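Local atomic coordinates of thiosulfate reductase (Thermus thermophilus, PDB entry 2VPZ), a protein that probably reduces sulfur compounds such as polysulfide or thiosulfate, using a molybdenum centre held by two molybdopterin guanine dinucleotides together with a [4Fe-4S] cluster. Residues G46-C51 and F143-G148; L78-Q83 and E212-T217. All coordinates share one frame; numbering follows the deposited sequence.

Contact 1. Residues G46-C51 and F143-G148; sequences GCFWRC and FGHGTG. With SF4 (iron/sulfur cluster), chain G; MGD (2-amino-5,6-dimercapto-7-methyl-3,7,8a,9-tetrahydro-8-oxa-1,3,9,10-tetraaza-anthracen-4-one guanosine dinucleotide), chain H.
The rings of Phe48 and His145 meet obliquely, their centroids 3.8 Å apart and their planes turned by 49°, with Phe48 lying over one face of the imidazole. The modelled approach of their carbons is doubtfully short, but the pairing itself is plain. The edges of both rings turn to the same cofactor phosphate: His145 ND1 donates to O1A of the chain H MGD at 3.0 Å, and Phe48 CZ comes to 3.3 Å from that oxygen. The other imidazole nitrogen, His145 NE2, is hydrogen-bonded to Ser169, so the ring is held from two ends. Phe48 CE2 also approaches Gly146 N, at 3.7 Å. The guanidinium of Arg50 has Phe48 CB over one face and the Gly146-Thr147 peptide at its edge. Arg50 NH1 stands 3.4 Å from Thr147 N, but two donors make no bond, and Thr147 OG1 is hydrogen-bonded to Glu45. A bend at chi3 (-111°) turns the arginine tip to this peptide. Behind Phe48, Cys47 SG binds iron FE3 at 2.3 Å and Cys51 SG binds FE1 at 2.2 Å, while within the type I turn from Cys47 to Arg50, Trp49 N donates to Cys47 SG. Such a cysteine-rich loop beside a pterin dinucleotide is characteristic of the [4Fe-4S]-containing molybdopterin oxidoreductases.

Contact 2. Residues L78-Q83 and E212-T217; sequences LCPRGQ and EDTHNT. With MGD (2-amino-5,6-dimercapto-7-methyl-3,7,8a,9-tetrahydro-8-oxa-1,3,9,10-tetraaza-anthracen-4-one guanosine dinucleotide), chain I; SF4 (iron/sulfur cluster), chain G.
The backbones of 78-83 and 212-217 come closest at Cys79 and Asn216, with CA atoms 5.8 Å apart, where two helices begin: Cys79 caps helix 80-84 and His215 stands at the N-cap position of helix 216-227. Arg81 is the side chain that bridges the cofactors. Its guanidinium lies between them, with the pterin carbon C19 of the chain I MGD 3.4 Å above the centre of one face and sulfur S1 of the cluster on the opposite face, toward the rim. Thr214 meets the edge: its CG2 abuts NE and NH2, and its carbonyl O accepts a weak bond from Arg81 NH2 at 3.4 Å. NH1 is tied to Thr630, and a bend at chi3 (-51°) folds the chain back between pterin and cluster. On the other segment, Thr214 N donates to pterin N20 at 3.1 Å, nearly straight at 172°. Asp213 OD1 accepts both from pterin N22, at 2.9 Å, and from His215 N, which closes an Asx turn. The His215 ring lies with N22 over the centre of one face and, through stacking, also meets Trp49. Cys79 SG binds iron FE2 at 2.3 Å; chi1 of 83° places it between its own N and carbonyl carbon, where it also takes a weak capping bond from Gly82 N. Asn216 sets ND2 against Leu78 CA and bonds weakly to Arg77 O. Beyond the contact, Leu78 O is hydrogen-bonded to a side chain of another protein chain. A positive guanidinium held between an iron-sulfur cluster and a pterin would probably stabilise negative charge on both and is consistent with a short route for electrons between them.

Overall arrangement
From the N terminus, the chain first lays down the cysteine-rich loop 46-51, between strands 38-43 and 52-57, and then 78-83 at the start of helix 80-84. It continues to the end of strand 141-144, where contact 1 closes a loop of 91 residues, and on to the start of helix 216-227, where contact 2 closes one of 128. The two loops cross, because the segments alternate along the chain. Contact 1 ties the cluster loop to the C-terminal end of strand 141-144, an inner strand of the five-stranded parallel sheet; contact 2 ties the start of helix 80-84 to the loop between strand 202-206 of the four-stranded sheet and helix 216-227. With centres 14 Å apart, both contacts touch the same cluster.

Contact 1. Residues G46-C51 and F143-G148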
ATOM      1  N   GLY A  46     -28.650   0.212 -28.683  1.00 33.61           N
ATOM      2  CA  GLY A  46     -28.451  -0.366 -27.367  1.00 36.11           C
ATOM      3  C   GLY A  46     -29.378   0.243 -26.297  1.00 37.79           C
ATOM      4  O   GLY A  46     -29.878  -0.472 -25.405  1.00 37.00           O
ATOM      5  N   CYS A  47     -29.607   1.555 -26.366  1.00 36.11           N
ATOM      6  CA  CYS A  47     -30.525   2.292 -25.488  1.00 36.55           C
ATOM      7  C   CYS A  47     -30.865   3.631 -26.193  1.00 38.49           C
ATOM      8  O   CYS A  47     -30.478   3.837 -27.348  1.00 39.76           O
ATOM      9  CB  CYS A  47     -29.953   2.535 -24.083  1.00 34.24           C
ATOM     10  SG  CYS A  47     -28.677   3.879 -23.901  1.00 33.31           S
ATOM     11  N   PHE A  48     -31.543   4.552 -25.526  1.00 38.67           N
ATOM     12  CA  PHE A  48     -31.931   5.766 -26.199  1.00 40.68           C
ATOM     13  C   PHE A  48     -30.896   6.895 -26.265  1.00 40.29           C
ATOM     14  O   PHE A  48     -31.154   7.937 -26.838  1.00 40.71           O
ATOM     15  CB  PHE A  48     -33.296   6.223 -25.604  1.00 43.74           C
ATOM     16  CG  PHE A  48     -34.324   5.074 -25.438  1.00 49.15           C
ATOM     17  CD1 PHE A  48     -35.089   4.930 -24.270  1.00 50.63           C
ATOM     18  CD2 PHE A  48     -34.463   4.113 -26.455  1.00 50.37           C
ATOM     19  CE1 PHE A  48     -35.980   3.821 -24.129  1.00 50.78           C
ATOM     20  CE2 PHE A  48     -35.356   3.002 -26.317  1.00 50.01           C
ATOM     21  CZ  PHE A  48     -36.108   2.857 -25.161  1.00 50.87           C
ATOM     22  N   TRP A  49     -29.695   6.678 -25.736  1.00 39.47           N
ATOM     23  CA  TRP A  49     -28.655   7.725 -25.782  1.00 37.52           C
ATOM     24  C   TRP A  49     -28.235   7.983 -27.253  1.00 37.83           C
ATOM     25  O   TRP A  49     -27.774   9.082 -27.600  1.00 37.15           O
ATOM     26  CB  TRP A  49     -27.461   7.346 -24.917  1.00 34.37           C
ATOM     27  CG  TRP A  49     -26.560   8.517 -24.486  1.00 33.25           C
ATOM     28  CD1 TRP A  49     -25.267   8.741 -24.875  1.00 31.55           C
ATOM     29  CD2 TRP A  49     -26.861   9.552 -23.514  1.00 30.75           C
ATOM     30  NE1 TRP A  49     -24.759   9.833 -24.222  1.00 31.80           N
ATOM     31  CE2 TRP A  49     -25.705  10.354 -23.382  1.00 30.19           C
ATOM     32  CE3 TRP A  49     -27.994   9.867 -22.741  1.00 29.40           C
ATOM     33  CZ2 TRP A  49     -25.647  11.478 -22.525  1.00 28.79           C
ATOM     34  CZ3 TRP A  49     -27.938  10.996 -21.875  1.00 28.64           C
ATOM     35  CH2 TRP A  49     -26.770  11.777 -21.786  1.00 28.86           C
ATOM     36  N   ARG A  50     -28.406   6.944 -28.073  1.00 37.38           N
ATOM     37  CA  ARG A  50     -28.115   6.891 -29.509  1.00 37.41           C
ATOM     38  C   ARG A  50     -26.664   7.326 -29.912  1.00 36.96           C
ATOM     39  O   ARG A  50     -26.476   8.206 -30.751  1.00 37.57           O
ATOM     40  CB  ARG A  50     -29.222   7.661 -30.281  1.00 40.17           C
ATOM     41  CG  ARG A  50     -30.694   7.063 -30.136  1.00 42.29           C
ATOM     42  CD  ARG A  50     -31.854   7.948 -30.716  1.00 45.76           C
ATOM     43  NE  ARG A  50     -32.744   8.514 -29.701  1.00 49.37           N
ATOM     44  CZ  ARG A  50     -33.961   8.081 -29.372  1.00 53.50           C
ATOM     45  NH1 ARG A  50     -34.508   7.039 -29.984  1.00 54.98           N
ATOM     46  NH2 ARG A  50     -34.654   8.682 -28.385  1.00 54.13           N
ATOM     47  N   CYS A  51     -25.643   6.699 -29.314  1.00 35.96           N
ATOM     48  CA  CYS A  51     -24.227   7.002 -29.613  1.00 36.24           C
ATOM     49  C   CYS A  51     -23.897   6.670 -31.087  1.00 35.53           C
ATOM     50  O   CYS A  51     -24.446   5.712 -31.660  1.00 34.11           O
ATOM     51  CB  CYS A  51     -23.241   6.223 -28.679  1.00 35.56           C
ATOM     52  SG  CYS A  51     -23.554   6.308 -26.876  1.00 36.53           S
ATOM     53  N   PHE A 143     -48.703   2.713 -28.773  1.00 40.91           N
ATOM     54  CA  PHE A 143     -47.643   2.790 -27.729  1.00 40.19           C
ATOM     55  C   PHE A 143     -46.282   2.429 -28.419  1.00 38.35           C
ATOM     56  O   PHE A 143     -46.230   1.577 -29.281  1.00 38.17           O
ATOM     57  CB  PHE A 143     -47.868   1.779 -26.544  1.00 40.34           C
ATOM     58  CG  PHE A 143     -49.111   2.049 -25.639  1.00 41.28           C
ATOM     59  CD1 PHE A 143     -49.475   1.097 -24.660  1.00 41.04           C
ATOM     60  CD2 PHE A 143     -49.897   3.216 -25.740  1.00 41.75           C
ATOM     61  CE1 PHE A 143     -50.581   1.280 -23.815  1.00 41.33           C
ATOM     62  CE2 PHE A 143     -51.023   3.422 -24.890  1.00 42.05           C
ATOM     63  CZ  PHE A 143     -51.360   2.450 -23.924  1.00 41.31           C
ATOM     64  N   GLY A 144     -45.181   3.076 -28.068  1.00 36.93           N
ATOM     65  CA  GLY A 144     -43.954   2.706 -28.731  1.00 36.17           C
ATOM     66  C   GLY A 144     -42.718   3.289 -28.137  1.00 36.41           C
ATOM     67  O   GLY A 144     -42.787   4.214 -27.320  1.00 35.32           O
ATOM     68  N   HIS A 145     -41.572   2.755 -28.536  1.00 36.95           N
ATOM     69  CA  HIS A 145     -40.300   3.247 -28.056  1.00 38.20           C
ATOM     70  C   HIS A 145     -39.152   2.969 -29.025  1.00 38.75           C
ATOM     71  O   HIS A 145     -39.312   2.186 -29.955  1.00 39.40           O
ATOM     72  CB  HIS A 145     -39.983   2.679 -26.636  1.00 42.28           C
ATOM     73  CG  HIS A 145     -39.421   3.678 -25.699  1.00 45.89           C
ATOM     74  ND1 HIS A 145     -39.039   3.399 -24.416  1.00 47.12           N
ATOM     75  CD2 HIS A 145     -39.187   4.974 -25.884  1.00 47.94           C
ATOM     76  CE1 HIS A 145     -38.591   4.504 -23.851  1.00 49.63           C
ATOM     77  NE2 HIS A 145     -38.670   5.476 -24.732  1.00 49.22           N
ATOM     78  N   GLY A 146     -38.011   3.643 -28.838  1.00 37.62           N
ATOM     79  CA  GLY A 146     -36.874   3.463 -29.735  1.00 39.04           C
ATOM     80  C   GLY A 146     -36.865   4.396 -30.939  1.00 39.99           C
ATOM     81  O   GLY A 146     -37.849   5.105 -31.143  1.00 38.65           O
ATOM     82  N   THR A 147     -35.808   4.409 -31.755  1.00 40.47           N
ATOM     83  CA  THR A 147     -35.730   5.305 -32.929  1.00 40.76           C
ATOM     84  C   THR A 147     -36.986   5.371 -33.842  1.00 42.20           C
ATOM     85  O   THR A 147     -37.506   6.467 -34.114  1.00 42.88           O
ATOM     86  CB  THR A 147     -34.474   4.993 -33.841  1.00 39.67           C
ATOM     87  OG1 THR A 147     -33.274   5.130 -33.101  1.00 38.54           O
ATOM     88  CG2 THR A 147     -34.468   5.938 -35.078  1.00 36.59           C
ATOM     89  N   GLY A 148     -37.461   4.213 -34.293  1.00 43.09           N
ATOM     90  CA  GLY A 148     -38.644   4.141 -35.122  1.00 44.40           C
ATOM     91  C   GLY A 148     -39.963   4.518 -34.447  1.00 44.67           C
ATOM     92  O   GLY A 148     -41.033   4.243 -34.990  1.00 45.42           O
TER
HETATM   93 FE1  SF4 G1764     -24.621   4.472 -26.197  1.00 41.75          FE
HETATM   94 FE2  SF4 G1764     -24.210   2.480 -24.349  1.00 32.40          FE
HETATM   95 FE3  SF4 G1764     -26.749   3.301 -25.010  1.00 33.34          FE
HETATM   96 FE4  SF4 G1764     -25.289   1.859 -26.821  1.00 39.34          FE
HETATM   97  S1  SF4 G1764     -26.011   1.111 -24.767  1.00 34.05           S
HETATM   98  S2  SF4 G1764     -26.547   3.762 -27.258  1.00 38.14           S
HETATM   99  S3  SF4 G1764     -23.183   2.653 -26.396  1.00 40.54           S
HETATM  100  S4  SF4 G1764     -25.127   4.575 -23.945  1.00 37.84           S
HETATM  101  PB  MGD H1765     -37.373  -2.569 -22.756  1.00 36.68           P
HETATM  102  O1B MGD H1765     -37.591  -3.501 -21.604  1.00 34.60           O
HETATM  103  O2B MGD H1765     -36.015  -2.477 -23.382  1.00 34.50           O
HETATM  104  O3B MGD H1765     -38.025  -1.185 -22.243  1.00 31.19           O
HETATM  105  O3A MGD H1765     -39.143   0.914 -21.446  1.00 28.85           O
HETATM  106  PA  MGD H1765     -38.967   0.028 -22.762  1.00 31.64           P
HETATM  107  O1A MGD H1765     -38.136   0.635 -23.881  1.00 29.82           O
HETATM  108  O2A MGD H1765     -40.314  -0.533 -23.050  1.00 31.57           O
HETATM  109  O5' MGD H1765     -38.330  -2.962 -23.933  1.00 35.59           O
HETATM  110  C5' MGD H1765     -37.936  -2.840 -25.300  1.00 39.01           C
HETATM  111  C4' MGD H1765     -38.891  -3.725 -26.101  1.00 40.29           C
HETATM  112  O4' MGD H1765     -38.566  -3.337 -27.431  1.00 41.49           O
HETATM  113  C3' MGD H1765     -38.632  -5.207 -26.020  1.00 41.88           C
HETATM  114  O3' MGD H1765     -39.873  -5.838 -26.362  1.00 41.72           O
HETATM  115  C2' MGD H1765     -37.575  -5.402 -27.119  1.00 42.66           C
HETATM  116  O2' MGD H1765     -37.619  -6.748 -27.514  1.00 45.60           O
HETATM  117  C1' MGD H1765     -38.040  -4.447 -28.221  1.00 43.21           C
HETATM  118  N9  MGD H1765     -37.035  -3.945 -29.233  1.00 41.66           N
HETATM  119  C8  MGD H1765     -35.746  -3.684 -29.012  1.00 42.13           C
HETATM  120  N7  MGD H1765     -35.099  -3.205 -30.099  1.00 41.18           N
HETATM  121  C5  MGD H1765     -36.013  -3.091 -31.088  1.00 41.56           C
HETATM  122  C6  MGD H1765     -36.056  -2.591 -32.533  1.00 40.39           C
HETATM  123  O6  MGD H1765     -35.013  -2.179 -33.153  1.00 37.09           O
HETATM  124  N1  MGD H1765     -37.283  -2.648 -33.149  1.00 39.81           N
HETATM  125  C2  MGD H1765     -38.426  -3.110 -32.554  1.00 40.45           C
HETATM  126  N2  MGD H1765     -39.637  -3.162 -33.190  1.00 40.33           N
HETATM  127  N3  MGD H1765     -38.407  -3.527 -31.281  1.00 41.69           N
HETATM  128  C4  MGD H1765     -37.285  -3.578 -30.490  1.00 41.31           C
HETATM  129  C10 MGD H1765     -38.196   1.965 -21.083  1.00 30.87           C
HETATM  130  C11 MGD H1765     -38.809   2.755 -19.977  1.00 32.27           C
HETATM  131  O11 MGD H1765     -39.348   1.794 -19.067  1.00 34.53           O
HETATM  132  C12 MGD H1765     -37.946   3.733 -19.269  1.00 34.05           C
HETATM  133  S12 MGD H1765     -36.982   4.871 -20.113  1.00 31.04           S
HETATM  134  C13 MGD H1765     -37.929   3.833 -17.940  1.00 34.68           C
HETATM  135  S13 MGD H1765     -36.974   4.850 -17.035  1.00 32.93           S
HETATM  136  C14 MGD H1765     -38.758   3.113 -17.024  1.00 36.21           C
HETATM  137  N15 MGD H1765     -37.897   2.203 -16.215  1.00 39.49           N
HETATM  138  C16 MGD H1765     -38.604   1.301 -15.458  1.00 41.52           C
HETATM  139  C17 MGD H1765     -38.178   0.678 -14.202  1.00 40.56           C
HETATM  140  O17 MGD H1765     -37.027   0.912 -13.724  1.00 41.77           O
HETATM  141  N18 MGD H1765     -39.039  -0.125 -13.576  1.00 41.55           N
HETATM  142  C19 MGD H1765     -40.273  -0.397 -14.042  1.00 41.42           C
HETATM  143  N19 MGD H1765     -41.108  -1.279 -13.413  1.00 40.69           N
HETATM  144  N20 MGD H1765     -40.717   0.172 -15.165  1.00 41.12           N
HETATM  145  C21 MGD H1765     -39.969   0.976 -15.913  1.00 40.59           C
HETATM  146  N22 MGD H1765     -40.440   1.463 -17.066  1.00 38.99           N
HETATM  147  C23 MGD H1765     -39.795   2.443 -17.872  1.00 35.78           C

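Contact 2. Residues L78-Q83 and E212-T217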
ATOM      1  N   LEU A  78     -17.166   3.470 -25.788  1.00 35.66           N
ATOM      2  CA  LEU A  78     -18.430   2.739 -25.806  1.00 36.17           C
ATOM      3  C   LEU A  78     -18.639   2.001 -24.459  1.00 36.34           C
ATOM      4  O   LEU A  78     -17.674   1.486 -23.870  1.00 36.02           O
ATOM      5  CB  LEU A  78     -18.449   1.720 -26.982  1.00 33.58           C
ATOM      6  CG  LEU A  78     -19.634   1.651 -27.978  1.00 34.15           C
ATOM      7  CD1 LEU A  78     -19.999   3.076 -28.478  1.00 33.54           C
ATOM      8  CD2 LEU A  78     -19.305   0.728 -29.176  1.00 32.36           C
ATOM      9  N   CYS A  79     -19.878   1.964 -23.963  1.00 35.52           N
ATOM     10  CA  CYS A  79     -20.205   1.266 -22.730  1.00 34.05           C
ATOM     11  C   CYS A  79     -20.394  -0.230 -23.072  1.00 33.08           C
ATOM     12  O   CYS A  79     -20.454  -0.595 -24.249  1.00 33.25           O
ATOM     13  CB  CYS A  79     -21.512   1.825 -22.095  1.00 33.62           C
ATOM     14  SG  CYS A  79     -23.136   1.140 -22.784  1.00 36.41           S
ATOM     15  N   PRO A  80     -20.490  -1.117 -22.044  1.00 31.89           N
ATOM     16  CA  PRO A  80     -20.685  -2.568 -22.252  1.00 32.05           C
ATOM     17  C   PRO A  80     -21.898  -2.954 -23.143  1.00 31.24           C
ATOM     18  O   PRO A  80     -21.809  -3.835 -24.016  1.00 33.04           O
ATOM     19  CB  PRO A  80     -20.768  -3.139 -20.829  1.00 31.89           C
ATOM     20  CG  PRO A  80     -21.217  -1.939 -19.975  1.00 31.65           C
ATOM     21  CD  PRO A  80     -20.565  -0.752 -20.625  1.00 32.13           C
ATOM     22  N   ARG A  81     -23.037  -2.299 -22.924  1.00 33.24           N
ATOM     23  CA  ARG A  81     -24.266  -2.541 -23.689  1.00 33.16           C
ATOM     24  C   ARG A  81     -24.093  -2.229 -25.179  1.00 33.58           C
ATOM     25  O   ARG A  81     -24.676  -2.915 -26.033  1.00 35.27           O
ATOM     26  CB  ARG A  81     -25.435  -1.741 -23.077  1.00 30.74           C
ATOM     27  CG  ARG A  81     -25.809  -2.265 -21.685  1.00 30.86           C
ATOM     28  CD  ARG A  81     -26.677  -1.297 -20.865  1.00 30.99           C
ATOM     29  NE  ARG A  81     -26.153   0.068 -20.779  1.00 29.64           N
ATOM     30  CZ  ARG A  81     -26.718   1.161 -21.292  1.00 28.53           C
ATOM     31  NH1 ARG A  81     -27.861   1.081 -21.947  1.00 26.78           N
ATOM     32  NH2 ARG A  81     -26.109   2.340 -21.162  1.00 28.35           N
ATOM     33  N   GLY A  82     -23.295  -1.210 -25.492  1.00 32.96           N
ATOM     34  CA  GLY A  82     -23.036  -0.848 -26.871  1.00 30.19           C
ATOM     35  C   GLY A  82     -22.189  -1.914 -27.547  1.00 31.76           C
ATOM     36  O   GLY A  82     -22.435  -2.298 -28.705  1.00 30.57           O
ATOM     37  N   GLN A  83     -21.197  -2.433 -26.816  1.00 31.63           N
ATOM     38  CA  GLN A  83     -20.299  -3.486 -27.315  1.00 31.70           C
ATOM     39  C   GLN A  83     -20.999  -4.838 -27.571  1.00 31.47           C
ATOM     40  O   GLN A  83     -20.699  -5.510 -28.559  1.00 31.37           O
ATOM     41  CB  GLN A  83     -19.096  -3.709 -26.376  1.00 31.01           C
ATOM     42  CG  GLN A  83     -18.091  -2.537 -26.211  1.00 32.12           C
ATOM     43  CD  GLN A  83     -17.114  -2.368 -27.389  1.00 32.28           C
ATOM     44  OE1 GLN A  83     -16.303  -1.437 -27.414  1.00 32.11           O
ATOM     45  NE2 GLN A  83     -17.188  -3.281 -28.370  1.00 31.17           N
ATOM     46  N   GLU A 212     -23.729   2.808 -12.654  1.00 31.52           N
ATOM     47  CA  GLU A 212     -24.667   1.668 -12.739  1.00 31.04           C
ATOM     48  C   GLU A 212     -25.543   2.034 -13.966  1.00 29.89           C
ATOM     49  O   GLU A 212     -25.758   1.196 -14.864  1.00 28.51           O
ATOM     50  CB  GLU A 212     -25.486   1.499 -11.422  1.00 33.89           C
ATOM     51  CG  GLU A 212     -24.630   0.798 -10.339  1.00 35.59           C
ATOM     52  CD  GLU A 212     -25.139   0.973  -8.911  1.00 35.91           C
ATOM     53  OE1 GLU A 212     -25.143   2.124  -8.420  1.00 37.52           O
ATOM     54  OE2 GLU A 212     -25.524  -0.047  -8.283  1.00 35.84           O
ATOM     55  N   ASP A 213     -26.025   3.291 -13.980  1.00 30.14           N
ATOM     56  CA  ASP A 213     -26.732   3.932 -15.131  1.00 29.58           C
ATOM     57  C   ASP A 213     -25.443   4.225 -15.919  1.00 29.29           C
ATOM     58  O   ASP A 213     -24.557   4.976 -15.481  1.00 28.13           O
ATOM     59  CB  ASP A 213     -27.468   5.245 -14.719  1.00 29.72           C
ATOM     60  CG  ASP A 213     -27.368   6.382 -15.788  1.00 29.66           C
ATOM     61  OD1 ASP A 213     -27.053   6.102 -16.981  1.00 28.74           O
ATOM     62  OD2 ASP A 213     -27.623   7.542 -15.419  1.00 28.28           O
ATOM     63  N   THR A 214     -25.363   3.645 -17.099  1.00 30.35           N
ATOM     64  CA  THR A 214     -24.151   3.668 -17.852  1.00 31.68           C
ATOM     65  C   THR A 214     -24.115   4.400 -19.215  1.00 32.64           C
ATOM     66  O   THR A 214     -23.324   4.052 -20.121  1.00 30.88           O
ATOM     67  CB  THR A 214     -23.656   2.158 -17.862  1.00 30.52           C
ATOM     68  OG1 THR A 214     -22.289   2.075 -17.510  1.00 35.62           O
ATOM     69  CG2 THR A 214     -23.977   1.458 -19.160  1.00 31.96           C
ATOM     70  N   HIS A 215     -24.985   5.426 -19.333  1.00 32.95           N
ATOM     71  CA  HIS A 215     -25.098   6.330 -20.505  1.00 32.45           C
ATOM     72  C   HIS A 215     -23.659   6.798 -20.753  1.00 32.58           C
ATOM     73  O   HIS A 215     -23.008   7.415 -19.907  1.00 32.02           O
ATOM     74  CB  HIS A 215     -26.064   7.538 -20.219  1.00 32.79           C
ATOM     75  CG  HIS A 215     -27.498   7.286 -20.536  1.00 33.19           C
ATOM     76  ND1 HIS A 215     -28.536   8.019 -20.018  1.00 30.97           N
ATOM     77  CD2 HIS A 215     -28.059   6.357 -21.306  1.00 32.29           C
ATOM     78  CE1 HIS A 215     -29.682   7.539 -20.454  1.00 29.98           C
ATOM     79  NE2 HIS A 215     -29.413   6.523 -21.243  1.00 31.56           N
ATOM     80  N   ASN A 216     -23.210   6.484 -21.959  1.00 33.76           N
ATOM     81  CA  ASN A 216     -21.849   6.772 -22.384  1.00 33.90           C
ATOM     82  C   ASN A 216     -21.180   8.080 -21.975  1.00 34.61           C
ATOM     83  O   ASN A 216     -20.358   8.118 -21.040  1.00 35.39           O
ATOM     84  CB  ASN A 216     -21.698   6.599 -23.893  1.00 32.93           C
ATOM     85  CG  ASN A 216     -20.261   6.412 -24.331  1.00 33.30           C
ATOM     86  OD1 ASN A 216     -19.354   6.588 -23.515  1.00 32.70           O
ATOM     87  ND2 ASN A 216     -20.049   6.049 -25.601  1.00 31.57           N
ATOM     88  N   THR A 217     -21.540   9.154 -22.662  1.00 36.04           N
ATOM     89  CA  THR A 217     -20.946  10.479 -22.467  1.00 36.34           C
ATOM     90  C   THR A 217     -20.961  11.016 -21.043  1.00 37.84           C
ATOM     91  O   THR A 217     -19.993  11.664 -20.594  1.00 37.91           O
ATOM     92  CB  THR A 217     -21.579  11.580 -23.397  1.00 35.76           C
ATOM     93  OG1 THR A 217     -22.054  11.005 -24.600  1.00 34.96           O
ATOM     94  CG2 THR A 217     -20.539  12.680 -23.713  1.00 35.99           C
TER
HETATM   95  PB  MGD I1766     -32.585   7.257 -10.210  1.00 29.45           P
HETATM   96  O1B MGD I1766     -33.933   6.686 -10.012  1.00 30.92           O
HETATM   97  O2B MGD I1766     -32.335   8.656  -9.956  1.00 30.31           O
HETATM   98  O3B MGD I1766     -32.382   6.763 -11.718  1.00 28.55           O
HETATM   99  O3A MGD I1766     -31.352   5.874 -13.869  1.00 23.67           O
HETATM  100  PA  MGD I1766     -31.412   7.139 -12.930  1.00 26.89           P
HETATM  101  O1A MGD I1766     -31.928   8.175 -13.814  1.00 27.59           O
HETATM  102  O2A MGD I1766     -30.068   7.427 -12.454  1.00 24.89           O
HETATM  103  O5' MGD I1766     -31.543   6.469  -9.363  1.00 31.16           O
HETATM  104  C5' MGD I1766     -31.563   5.110  -8.922  1.00 31.22           C
HETATM  105  C4' MGD I1766     -31.042   5.297  -7.506  1.00 31.10           C
HETATM  106  O4' MGD I1766     -32.117   5.984  -6.886  1.00 32.35           O
HETATM  107  C3' MGD I1766     -30.818   4.034  -6.632  1.00 33.43           C
HETATM  108  O3' MGD I1766     -29.520   4.070  -5.983  1.00 31.24           O
HETATM  109  C2' MGD I1766     -31.915   4.093  -5.540  1.00 34.38           C
HETATM  110  O2' MGD I1766     -31.317   3.857  -4.271  1.00 33.50           O
HETATM  111  C1' MGD I1766     -32.249   5.564  -5.516  1.00 35.91           C
HETATM  112  N9  MGD I1766     -33.414   6.032  -4.715  1.00 38.88           N
HETATM  113  C8  MGD I1766     -34.571   5.341  -4.471  1.00 40.67           C
HETATM  114  N7  MGD I1766     -35.430   6.057  -3.692  1.00 40.55           N
HETATM  115  C5  MGD I1766     -34.802   7.228  -3.408  1.00 40.14           C
HETATM  116  C6  MGD I1766     -35.107   8.402  -2.565  1.00 40.02           C
HETATM  117  O6  MGD I1766     -36.219   8.440  -2.029  1.00 39.30           O
HETATM  118  N1  MGD I1766     -34.226   9.398  -2.495  1.00 39.40           N
HETATM  119  C2  MGD I1766     -33.013   9.336  -3.110  1.00 40.16           C
HETATM  120  N2  MGD I1766     -32.129  10.390  -3.002  1.00 40.23           N
HETATM  121  N3  MGD I1766     -32.650   8.278  -3.900  1.00 40.37           N
HETATM  122  C4  MGD I1766     -33.481   7.216  -4.086  1.00 39.27           C
HETATM  123  C10 MGD I1766     -32.280   5.414 -14.828  1.00 28.60           C
HETATM  124  C11 MGD I1766     -31.752   5.913 -16.134  1.00 31.56           C
HETATM  125  O11 MGD I1766     -30.542   5.198 -16.425  1.00 32.06           O
HETATM  126  C12 MGD I1766     -32.813   5.963 -17.264  1.00 34.59           C
HETATM  127  S12 MGD I1766     -34.301   6.720 -17.049  1.00 31.68           S
HETATM  128  C13 MGD I1766     -32.610   5.407 -18.512  1.00 34.58           C
HETATM  129  S13 MGD I1766     -33.766   5.603 -19.748  1.00 33.05           S
HETATM  130  C14 MGD I1766     -31.348   4.643 -18.821  1.00 33.20           C
HETATM  131  N15 MGD I1766     -31.459   3.231 -18.843  1.00 33.64           N
HETATM  132  C16 MGD I1766     -30.370   2.426 -18.625  1.00 36.05           C
HETATM  133  C17 MGD I1766     -30.382   0.921 -18.674  1.00 36.78           C
HETATM  134  O17 MGD I1766     -31.445   0.319 -18.992  1.00 39.32           O
HETATM  135  N18 MGD I1766     -29.214   0.223 -18.461  1.00 35.77           N
HETATM  136  C19 MGD I1766     -28.101   0.919 -18.112  1.00 36.26           C
HETATM  137  N19 MGD I1766     -27.027   0.207 -17.833  1.00 35.61           N
HETATM  138  N20 MGD I1766     -27.983   2.284 -17.993  1.00 36.72           N
HETATM  139  C21 MGD I1766     -29.082   3.044 -18.286  1.00 36.23           C
HETATM  140  N22 MGD I1766     -29.081   4.363 -18.182  1.00 36.45           N
HETATM  141  C23 MGD I1766     -30.251   5.124 -17.893  1.00 33.32           C
HETATM  142 FE1  SF4 G1764     -24.621   4.472 -26.197  1.00 41.75          FE
HETATM  143 FE2  SF4 G1764     -24.210   2.480 -24.349  1.00 32.40          FE
HETATM  144 FE3  SF4 G1764     -26.749   3.301 -25.010  1.00 33.34          FE
HETATM  145 FE4  SF4 G1764     -25.289   1.859 -26.821  1.00 39.34          FE
HETATM  146  S1  SF4 G1764     -26.011   1.111 -24.767  1.00 34.05           S
HETATM  147  S2  SF4 G1764     -26.547   3.762 -27.258  1.00 38.14           S
HETATM  148  S3  SF4 G1764     -23.183   2.653 -26.396  1.00 40.54           S
HETATM  149  S4  SF4 G1764     -25.127   4.575 -23.945  1.00 37.84           S